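Local coordinates for protein 1-acyl-sn-glycerol-3-phosphate acyltransferase (Thermotoga maritima, PDB 5KYM) that catalyses transfer of an acyl chain to lysophosphatidic acid, making phosphatidic acid, as an HX4D acyltransferase that works within the membrane bilayer, at residues M1-I4 / R5-L8; T10-F13 / Y14-T18; I49-F52 / G53-F57; K197-W200 / T201-G205. All coordinates share one frame; numbering follows the deposited sequence.

Interaction 1: M1-I4 / R5-L8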
# COMPACT_ATOMS: atom_id res chain seq x y z
N MET A 1 -1.86 22.35 -23.91
CA MET A 1 -1.28 21.08 -24.52
C MET A 1 -0.58 20.15 -23.52
O MET A 1 -0.68 18.93 -23.63
CB MET A 1 -0.34 21.37 -25.71
CG MET A 1 0.84 20.41 -25.90
SD MET A 1 1.33 20.15 -27.61
CE MET A 1 -0.18 19.50 -28.36
N ARG A 2 0.15 20.71 -22.56
CA ARG A 2 0.57 19.93 -21.40
C ARG A 2 -0.71 19.36 -20.77
O ARG A 2 -0.68 18.22 -20.35
CB ARG A 2 1.38 20.75 -20.39
CG ARG A 2 2.90 20.44 -20.32
CD ARG A 2 3.66 21.44 -19.42
NE ARG A 2 3.01 21.65 -18.10
CZ ARG A 2 2.85 22.81 -17.44
NH1 ARG A 2 3.31 23.96 -17.94
NH2 ARG A 2 2.21 22.83 -16.27
N LYS A 3 -1.81 20.13 -20.76
CA LYS A 3 -3.13 19.60 -20.37
C LYS A 3 -3.63 18.41 -21.26
O LYS A 3 -4.22 17.43 -20.71
CB LYS A 3 -4.20 20.75 -20.21
CG LYS A 3 -4.40 21.34 -18.80
CD LYS A 3 -5.44 20.58 -17.94
CE LYS A 3 -5.17 19.08 -17.63
NZ LYS A 3 -4.03 18.79 -16.71
N ILE A 4 -3.41 18.49 -22.57
CA ILE A 4 -3.82 17.40 -23.50
C ILE A 4 -3.11 16.07 -23.19
O ILE A 4 -3.73 15.00 -23.17
CB ILE A 4 -3.66 17.80 -24.99
CG1 ILE A 4 -4.73 18.87 -25.31
CG2 ILE A 4 -3.76 16.58 -25.93
CD1 ILE A 4 -4.46 19.76 -26.50
N ARG A 5 -1.81 16.20 -22.99
CA ARG A 5 -0.93 15.10 -22.75
C ARG A 5 -1.38 14.38 -21.48
O ARG A 5 -1.63 13.16 -21.49
CB ARG A 5 0.49 15.63 -22.65
CG ARG A 5 1.54 14.58 -22.72
CD ARG A 5 2.91 15.22 -22.51
NE ARG A 5 3.01 15.66 -21.12
CZ ARG A 5 3.19 14.87 -20.06
NH1 ARG A 5 3.29 13.54 -20.17
NH2 ARG A 5 3.26 15.43 -18.86
N ASN A 6 -1.54 15.12 -20.41
CA ASN A 6 -1.95 14.56 -19.11
C ASN A 6 -3.29 13.89 -19.18
O ASN A 6 -3.49 12.85 -18.57
CB ASN A 6 -2.00 15.64 -18.00
CG ASN A 6 -0.64 16.18 -17.61
OD1 ASN A 6 0.45 15.58 -17.90
ND2 ASN A 6 -0.69 17.32 -16.94
N LEU A 7 -4.24 14.51 -19.88
CA LEU A 7 -5.58 13.93 -19.99
C LEU A 7 -5.54 12.59 -20.79
O LEU A 7 -5.99 11.55 -20.30
CB LEU A 7 -6.52 14.94 -20.62
CG LEU A 7 -7.88 14.37 -21.08
CD1 LEU A 7 -8.66 13.74 -19.92
CD2 LEU A 7 -8.67 15.46 -21.82
N LEU A 8 -4.96 12.60 -21.98
CA LEU A 8 -4.67 11.38 -22.70
C LEU A 8 -3.94 10.34 -21.87
O LEU A 8 -4.29 9.16 -21.90
CB LEU A 8 -3.84 11.66 -23.93
CG LEU A 8 -4.59 12.44 -25.02
CD1 LEU A 8 -3.59 12.56 -26.18
CD2 LEU A 8 -5.94 11.82 -25.41
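Met-1 and Arg-5 open the first turn of a long helix: Arg-5 N donates to Met-1 O at 3.0 Å. The same i to i+4 pattern is repeated by the next three residues, Asn-6 N to Arg-2 O, Leu-7 N to Lys-3 O and Leu-8 N to Ile-4 O, the last at 2.9 Å with an N-H...O angle of 163°. Together the four bonds mark the start of helix 2-34.

Apolar contact is confined to one flank. There the methyl CG2 of Ile-4 lies 4.0 Å from CD1 of Leu-8, the two side chains running side by side in the same direction. Ile-4 CG2 stands anti to its own nitrogen, beside the carbonyl carbon, and this turns the methyl toward the following turn.

Polar side chains meet more loosely. Lys-3 folds back through three bends, crosses Asn-6 at about a right angle, and brings its NZ to 3.7 Å from Asn-6 ND2. The Asn-6 side chain also lies beside Arg-2 O, the carbonyl to which its own backbone N is bonded.

The turn forms the amino-terminal end of helix 2-34, at the edge of the molecule and largely exposed. Its neighbour in the fold is the loop before strand 207-211: Arg-5 and Asn-6 both touch Pro-204 of that loop, and Asn-6 also meets Thr-203.

Interaction 2: T10-F13 / Y14-T18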
# COMPACT_ATOMS: atom_id res chain seq x y z
N THR A 10 -4.09 10.12 -18.62
CA THR A 10 -5.13 9.68 -17.74
C THR A 10 -6.07 8.66 -18.37
O THR A 10 -6.42 7.67 -17.70
CB THR A 10 -5.92 10.88 -17.21
OG1 THR A 10 -5.02 11.83 -16.63
CG2 THR A 10 -6.99 10.39 -16.17
N LEU A 11 -6.46 8.87 -19.63
CA LEU A 11 -7.38 7.95 -20.31
C LEU A 11 -6.74 6.60 -20.55
O LEU A 11 -7.28 5.56 -20.21
CB LEU A 11 -7.90 8.57 -21.61
CG LEU A 11 -8.99 9.60 -21.23
CD1 LEU A 11 -9.05 10.91 -22.01
CD2 LEU A 11 -10.31 8.80 -21.34
N TYR A 12 -5.53 6.65 -21.10
CA TYR A 12 -4.69 5.49 -21.29
C TYR A 12 -4.54 4.72 -19.97
O TYR A 12 -4.70 3.47 -19.94
CB TYR A 12 -3.33 5.97 -21.84
CG TYR A 12 -2.25 4.96 -22.06
CD1 TYR A 12 -2.26 4.12 -23.17
CD2 TYR A 12 -1.16 4.91 -21.20
CE1 TYR A 12 -1.22 3.20 -23.38
CE2 TYR A 12 -0.09 4.02 -21.39
CZ TYR A 12 -0.11 3.16 -22.48
OH TYR A 12 0.95 2.27 -22.61
N PHE A 13 -4.30 5.43 -18.85
CA PHE A 13 -4.20 4.69 -17.61
C PHE A 13 -5.50 3.96 -17.23
O PHE A 13 -5.44 2.79 -16.91
CB PHE A 13 -3.73 5.54 -16.43
CG PHE A 13 -3.58 4.77 -15.16
CD1 PHE A 13 -2.45 4.01 -14.94
CD2 PHE A 13 -4.57 4.76 -14.22
CE1 PHE A 13 -2.31 3.24 -13.79
CE2 PHE A 13 -4.44 4.02 -13.07
CZ PHE A 13 -3.32 3.23 -12.86
N TYR A 14 -6.64 4.66 -17.23
CA TYR A 14 -7.87 4.05 -16.75
C TYR A 14 -8.28 2.91 -17.67
O TYR A 14 -8.74 1.87 -17.19
CB TYR A 14 -8.99 5.06 -16.53
CG TYR A 14 -8.79 5.94 -15.30
CD1 TYR A 14 -8.59 5.36 -14.04
CD2 TYR A 14 -8.77 7.31 -15.40
CE1 TYR A 14 -8.40 6.13 -12.91
CE2 TYR A 14 -8.60 8.11 -14.30
CZ TYR A 14 -8.41 7.53 -13.03
OH TYR A 14 -8.17 8.34 -11.90
N PHE A 15 -8.09 3.08 -18.96
CA PHE A 15 -8.49 2.06 -19.88
C PHE A 15 -7.70 0.76 -19.61
O PHE A 15 -8.26 -0.27 -19.27
CB PHE A 15 -8.28 2.52 -21.31
CG PHE A 15 -8.63 1.47 -22.31
CD1 PHE A 15 -9.95 1.14 -22.55
CD2 PHE A 15 -7.63 0.79 -23.00
CE1 PHE A 15 -10.28 0.17 -23.45
CE2 PHE A 15 -7.95 -0.20 -23.93
CZ PHE A 15 -9.28 -0.50 -24.14
N ILE A 16 -6.38 0.86 -19.71
CA ILE A 16 -5.52 -0.26 -19.47
C ILE A 16 -5.71 -0.84 -18.08
O ILE A 16 -5.87 -2.03 -17.93
CB ILE A 16 -4.04 0.13 -19.65
CG1 ILE A 16 -3.77 0.35 -21.12
CG2 ILE A 16 -3.09 -0.97 -19.12
CD1 ILE A 16 -2.55 1.20 -21.36
N ALA A 17 -5.69 0.01 -17.08
CA ALA A 17 -5.90 -0.43 -15.70
C ALA A 17 -7.21 -1.19 -15.50
O ALA A 17 -7.25 -2.13 -14.70
CB ALA A 17 -5.87 0.75 -14.77
N THR A 18 -8.27 -0.80 -16.19
CA THR A 18 -9.55 -1.43 -16.00
C THR A 18 -9.62 -2.76 -16.73
O THR A 18 -9.99 -3.78 -16.17
CB THR A 18 -10.67 -0.54 -16.51
OG1 THR A 18 -10.57 0.72 -15.86
CG2 THR A 18 -12.00 -1.17 -16.14
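Phe-13 and Ala-17 form the close-fitting side of this turn of helix 2-34. The methyl CB of Ala-17 lies over one face of the Phe-13 ring, 4.1 Å from its centroid, as a CH-pi contact offset toward the rim. The Phe-13 ring in turn points its edge at the face of Tyr-14 in an offset edge-to-face pair, with centroids 5.8 Å apart and planes at 70°. Tyr-14 also runs alongside Thr-10, in the same direction, and its CE2 and CD2 lie against the Thr-10 methyl CG2. CG of Tyr-14 is anti to the carbonyl carbon (chi1 -73°), which carries the ring back along the helix toward Thr-10. Its hydroxyl is hydrogen-bonded to Trp-200 O, and Thr-10 OG1 to Asn-6 O and Phe-202 N. Ile-16 and Ala-17 pack on Trp-59. An alanine in place of Phe-13 is likely to leave the Ala-17 methyl and the Tyr-14 face without their aromatic partner and to open a gap beside Phe-202.

Leu-11, Tyr-12 and Phe-15 make up the more exposed side, where Phe-15 turns its ring outward to touch a bound phospholipid.

Beneath both sides runs regular backbone bonding, such as Ala-17 N to Phe-13 O at 2.8 Å. One turn further on, Thr-18 OG1 and N both donate to Tyr-14 O, from opposite faces of its plane. The arrangement is that of a membrane-embedded helix with one flank to lipid and the other packed on protein, probably the first of the two-helix motif that positions the active site within the bilayer.

Interaction 3: I49-F52 / G53-F57. With DD9 (nonane), chain F; HGX (1-heptadecanoyl-2-tridecanoyl-3-glycerol-phosphonyl choline), chain D.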
# COMPACT_ATOMS: atom_id res chain seq x y z
N ILE A 49 -0.30 -9.87 -8.66
CA ILE A 49 -0.65 -8.66 -7.93
C ILE A 49 0.54 -7.78 -7.82
O ILE A 49 0.46 -6.59 -8.08
CB ILE A 49 -1.16 -8.99 -6.48
CG1 ILE A 49 -2.53 -9.69 -6.58
CG2 ILE A 49 -1.23 -7.76 -5.54
CD1 ILE A 49 -2.98 -10.37 -5.30
N GLU A 50 1.65 -8.34 -7.37
CA GLU A 50 2.89 -7.62 -7.27
C GLU A 50 3.22 -7.03 -8.69
O GLU A 50 3.54 -5.85 -8.83
CB GLU A 50 3.95 -8.55 -6.71
CG GLU A 50 5.39 -8.05 -6.86
CD GLU A 50 6.43 -8.99 -6.30
OE1 GLU A 50 6.27 -10.20 -6.43
OE2 GLU A 50 7.45 -8.53 -5.74
N LYS A 51 3.08 -7.84 -9.74
CA LYS A 51 3.37 -7.38 -11.09
C LYS A 51 2.46 -6.23 -11.44
O LYS A 51 2.86 -5.31 -12.10
CB LYS A 51 3.25 -8.50 -12.10
CG LYS A 51 4.27 -9.60 -11.84
CD LYS A 51 3.86 -10.98 -12.38
CE LYS A 51 4.17 -11.10 -13.85
NZ LYS A 51 3.15 -11.82 -14.62
N PHE A 52 1.22 -6.26 -11.00
CA PHE A 52 0.29 -5.15 -11.23
C PHE A 52 0.80 -3.87 -10.56
O PHE A 52 0.87 -2.80 -11.19
CB PHE A 52 -1.12 -5.50 -10.79
CG PHE A 52 -2.03 -4.32 -10.72
CD1 PHE A 52 -2.55 -3.76 -11.89
CD2 PHE A 52 -2.36 -3.73 -9.49
CE1 PHE A 52 -3.36 -2.62 -11.78
CE2 PHE A 52 -3.18 -2.62 -9.42
CZ PHE A 52 -3.68 -2.07 -10.55
N GLY A 53 1.15 -4.00 -9.30
CA GLY A 53 1.70 -2.85 -8.56
C GLY A 53 2.76 -2.13 -9.39
O GLY A 53 2.69 -0.92 -9.62
N LYS A 54 3.69 -2.90 -9.90
CA LYS A 54 4.80 -2.39 -10.65
C LYS A 54 4.37 -1.84 -11.96
O LYS A 54 4.69 -0.70 -12.27
CB LYS A 54 5.84 -3.49 -10.88
CG LYS A 54 6.60 -3.85 -9.62
CD LYS A 54 7.98 -4.27 -9.89
CE LYS A 54 8.61 -4.88 -8.72
NZ LYS A 54 7.84 -6.12 -8.38
N ARG A 55 3.66 -2.66 -12.73
CA ARG A 55 3.23 -2.29 -14.06
C ARG A 55 2.44 -0.99 -14.03
O ARG A 55 2.56 -0.17 -14.93
CB ARG A 55 2.39 -3.41 -14.67
CG ARG A 55 3.23 -4.59 -15.11
CD ARG A 55 2.51 -5.70 -15.85
NE ARG A 55 3.40 -6.86 -16.13
CZ ARG A 55 2.97 -8.07 -16.50
NH1 ARG A 55 1.67 -8.33 -16.65
NH2 ARG A 55 3.83 -9.05 -16.72
N ALA A 56 1.65 -0.78 -12.98
CA ALA A 56 0.87 0.43 -12.84
C ALA A 56 1.69 1.69 -13.09
O ALA A 56 1.27 2.64 -13.80
CB ALA A 56 0.32 0.51 -11.42
N PHE A 57 2.86 1.71 -12.49
CA PHE A 57 3.67 2.89 -12.61
C PHE A 57 4.22 3.00 -14.02
O PHE A 57 4.42 4.12 -14.49
CB PHE A 57 4.71 2.99 -11.50
CG PHE A 57 4.10 3.23 -10.19
CD1 PHE A 57 3.53 2.19 -9.51
CD2 PHE A 57 4.00 4.49 -9.69
CE1 PHE A 57 2.85 2.41 -8.34
CE2 PHE A 57 3.29 4.73 -8.50
CZ PHE A 57 2.72 3.68 -7.83
C1 DD9 F . -3.59 -9.53 -12.45
C2 DD9 F . -4.33 -9.21 -11.16
C3 DD9 F . -4.14 -7.75 -10.83
C4 DD9 F . -4.94 -7.39 -9.59
C5 DD9 F . -4.47 -6.04 -9.03
C6 DD9 F . -5.14 -5.82 -7.68
C7 DD9 F . -5.18 -4.38 -7.18
C8 DD9 F . -5.79 -4.41 -5.76
C9 DD9 F . -6.38 -3.05 -5.36
O11 HGX D . 2.39 -4.06 -19.40
C11 HGX D . 1.59 -4.91 -19.81
C12 HGX D . 0.09 -4.71 -19.71
C13 HGX D . -0.70 -5.31 -20.87
C14 HGX D . -2.20 -5.03 -20.73
C15 HGX D . -2.89 -4.87 -22.09
C16 HGX D . -4.38 -4.47 -22.05
C17 HGX D . -4.80 -3.79 -23.36
C18 HGX D . -6.31 -3.72 -23.62
O3 HGX D . 2.06 -6.15 -20.42
C3 HGX D . 3.17 -6.93 -19.93
C2 HGX D . 4.22 -7.22 -21.02
C1 HGX D . 5.68 -6.83 -20.62
O3P HGX D . 5.84 -5.79 -19.63
O2 HGX D . 3.83 -6.60 -22.28
C31 HGX D . 3.15 -7.49 -23.24
O31 HGX D . 3.89 -8.17 -23.93
C32 HGX D . 1.63 -7.62 -23.40
C33 HGX D . 0.97 -6.74 -24.47
C34 HGX D . -0.51 -7.11 -24.73
C35 HGX D . -1.30 -5.99 -25.42
C36 HGX D . -2.30 -6.44 -26.50
C37 HGX D . -3.20 -5.33 -27.10
C38 HGX D . -3.93 -5.78 -28.39
C39 HGX D . -5.12 -4.90 -28.87
C40 HGX D . -5.73 -5.29 -30.24
O1 HGX D . 8.20 -6.36 -18.88
P1 HGX D . 6.88 -5.83 -18.37
O4 HGX D . 6.23 -6.58 -17.24
O5 HGX D . 7.06 -4.29 -17.85
C4 HGX D . 8.30 -3.59 -17.68
C5 HGX D . 8.93 -3.91 -16.32
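Four i to i+4 backbone bonds, from Gly-53 N to Ile-49 O through Ala-56 N to Phe-52 O, make this a regular turn of helix 38-59, with Arg-55 N 2.8 Å from Lys-51 O. Glu-50 and Lys-54 run side by side, and a long salt bridge joins Glu-50 OE2 to Lys-54 NZ at 3.6 Å; the ammonium is also hydrogen-bonded to Gly-95 O and makes a cation-pi contact with Phe-96. Lys-51 lies alongside Arg-55 in the same direction, NZ 3.5 Å from Arg-55 NH2, and is paired with Glu-48. This helix is probably the second of the two-helix motif that positions the active site within the bilayer, and its two flanks meet different guests. On one, Arg-55 reaches a phospholipid: NE donates to the phosphate oxygen O4 of HGX at 3.1 Å, with an N-H...O angle of 141°. CG to NE are extended, which carries the guanidinium out to the headgroup, where HGX C3 sits 3.6 Å above its plane, over the centre, and Lys-51 CB lies on the opposite face. On the other flank, nonane carbon C5 lies over one face of the Phe-52 ring, in a pocket that Tyr-20, Tyr-24 and Tyr-117 also line.

Interaction 4: K197-W200 / T201-G205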
# COMPACT_ATOMS: atom_id res chain seq x y z
N LYS A 197 -4.61 14.18 -3.66
CA LYS A 197 -6.01 14.14 -3.13
C LYS A 197 -6.89 15.08 -3.91
O LYS A 197 -6.49 16.22 -4.19
CB LYS A 197 -6.07 14.55 -1.65
CG LYS A 197 -7.33 14.14 -0.92
CD LYS A 197 -7.23 14.44 0.58
CE LYS A 197 -8.37 13.77 1.34
NZ LYS A 197 -8.45 14.31 2.75
N GLY A 198 -8.05 14.59 -4.32
CA GLY A 198 -9.00 15.42 -5.04
C GLY A 198 -8.84 15.63 -6.54
O GLY A 198 -9.83 16.00 -7.19
N ARG A 199 -7.64 15.46 -7.10
CA ARG A 199 -7.48 15.35 -8.55
C ARG A 199 -7.70 13.93 -9.08
O ARG A 199 -7.41 12.95 -8.39
CB ARG A 199 -6.13 15.84 -9.01
CG ARG A 199 -6.18 16.46 -10.41
CD ARG A 199 -4.92 17.18 -10.76
NE ARG A 199 -3.94 16.18 -11.05
CZ ARG A 199 -2.65 16.28 -10.87
NH1 ARG A 199 -2.15 17.41 -10.35
NH2 ARG A 199 -1.86 15.21 -11.16
N TRP A 200 -8.30 13.87 -10.28
CA TRP A 200 -8.71 12.64 -10.96
C TRP A 200 -7.80 12.32 -12.15
O TRP A 200 -7.93 11.22 -12.71
CB TRP A 200 -10.11 12.74 -11.56
CG TRP A 200 -11.30 12.87 -10.64
CD1 TRP A 200 -11.32 12.70 -9.30
CD2 TRP A 200 -12.66 13.13 -11.04
NE1 TRP A 200 -12.59 12.90 -8.82
CE2 TRP A 200 -13.44 13.14 -9.87
CE3 TRP A 200 -13.29 13.36 -12.28
CZ2 TRP A 200 -14.82 13.38 -9.89
CZ3 TRP A 200 -14.66 13.60 -12.30
CH2 TRP A 200 -15.41 13.61 -11.12
N THR A 201 -6.98 13.30 -12.57
CA THR A 201 -5.95 13.14 -13.60
C THR A 201 -4.55 12.88 -13.07
O THR A 201 -4.18 13.30 -11.98
CB THR A 201 -5.79 14.40 -14.53
OG1 THR A 201 -5.21 15.53 -13.85
CG2 THR A 201 -7.09 14.75 -15.13
N PHE A 202 -3.74 12.25 -13.93
CA PHE A 202 -2.35 11.94 -13.61
C PHE A 202 -1.41 12.94 -14.23
O PHE A 202 -1.79 13.64 -15.15
CB PHE A 202 -2.06 10.56 -14.16
CG PHE A 202 -2.81 9.46 -13.46
CD1 PHE A 202 -2.30 8.87 -12.31
CD2 PHE A 202 -4.04 9.02 -13.94
CE1 PHE A 202 -2.99 7.86 -11.69
CE2 PHE A 202 -4.75 8.04 -13.27
CZ PHE A 202 -4.21 7.44 -12.17
N THR A 203 -0.19 13.04 -13.70
CA THR A 203 0.93 13.73 -14.34
C THR A 203 2.16 12.92 -14.04
O THR A 203 2.41 12.65 -12.88
CB THR A 203 1.21 15.14 -13.75
OG1 THR A 203 1.61 15.03 -12.40
CG2 THR A 203 -0.02 16.05 -13.70
N PRO A 204 2.96 12.52 -15.04
CA PRO A 204 4.14 11.69 -14.70
C PRO A 204 5.15 12.37 -13.78
O PRO A 204 5.14 13.59 -13.65
CB PRO A 204 4.79 11.43 -16.05
CG PRO A 204 3.67 11.52 -16.99
CD PRO A 204 2.81 12.67 -16.48
N GLY A 205 6.04 11.55 -13.20
CA GLY A 205 7.10 11.99 -12.27
C GLY A 205 7.79 10.83 -11.61
O GLY A 205 7.37 9.71 -11.74
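The loop between helix 191-194 and strand 207-211 contains an arginine that folds back on its own backbone. Arg-199 grips the carbonyl of Thr-201, two residues ahead, side-on with NE and NH2, at 3.0 Å for Arg-199 NE and 3.1 Å for Arg-199 NH2 to Thr-201 O. The acceptor lies in the guanidinium plane, whereas both nitrogens sit above the carbonyl plane, on the same face. Because both donors share one oxygen, neither bond is straight: the N-H...O angles are 156° for NE and 146° for NH2. The chain is bent at chi3 (75°), which swings the guanidinium round to the Thr-201 carbonyl.

Arg-199 crosses both threonines at about a right angle, and its guanidinium lies near the Thr-201 hydroxyl OG1, 3.1 Å from NE, and near the methyl CG2 of Thr-203. A methionine in place of Arg-199 would probably leave the Thr-201 carbonyl without its two donors and let this bend of the loop flex.

The loop also packs on helix 2-34, where the Phe-202 ring meets those of Phe-13 and Tyr-14, and Thr-201 touches Thr-10. The whole is an irregular connection between a helix and a strand of the mixed sheet in the acyltransferase domain, held in part by side-chain-to-backbone bonds.

Interactions 1 and 2 follow one another along helix 2-34, their centres 14 Å apart, and interaction 4 lies close to both: its centre is about 12 Å from that of interaction 1 and 13 Å from that of interaction 2. Two polar bonds join interactions 2 and 4, while Asn-6 CB of interaction 1 packs 3.5 Å from Phe-202 O of interaction 4. Interaction 3 belongs to the second helix and meets interaction 2 through Phe-13 CE1, 3.6 Å from Ala-56 O; it does not touch interactions 1 or 4. Bound lipid is met by interactions 2 and 3, through Phe-15 and Arg-55, and nonane by Phe-52 in interaction 3.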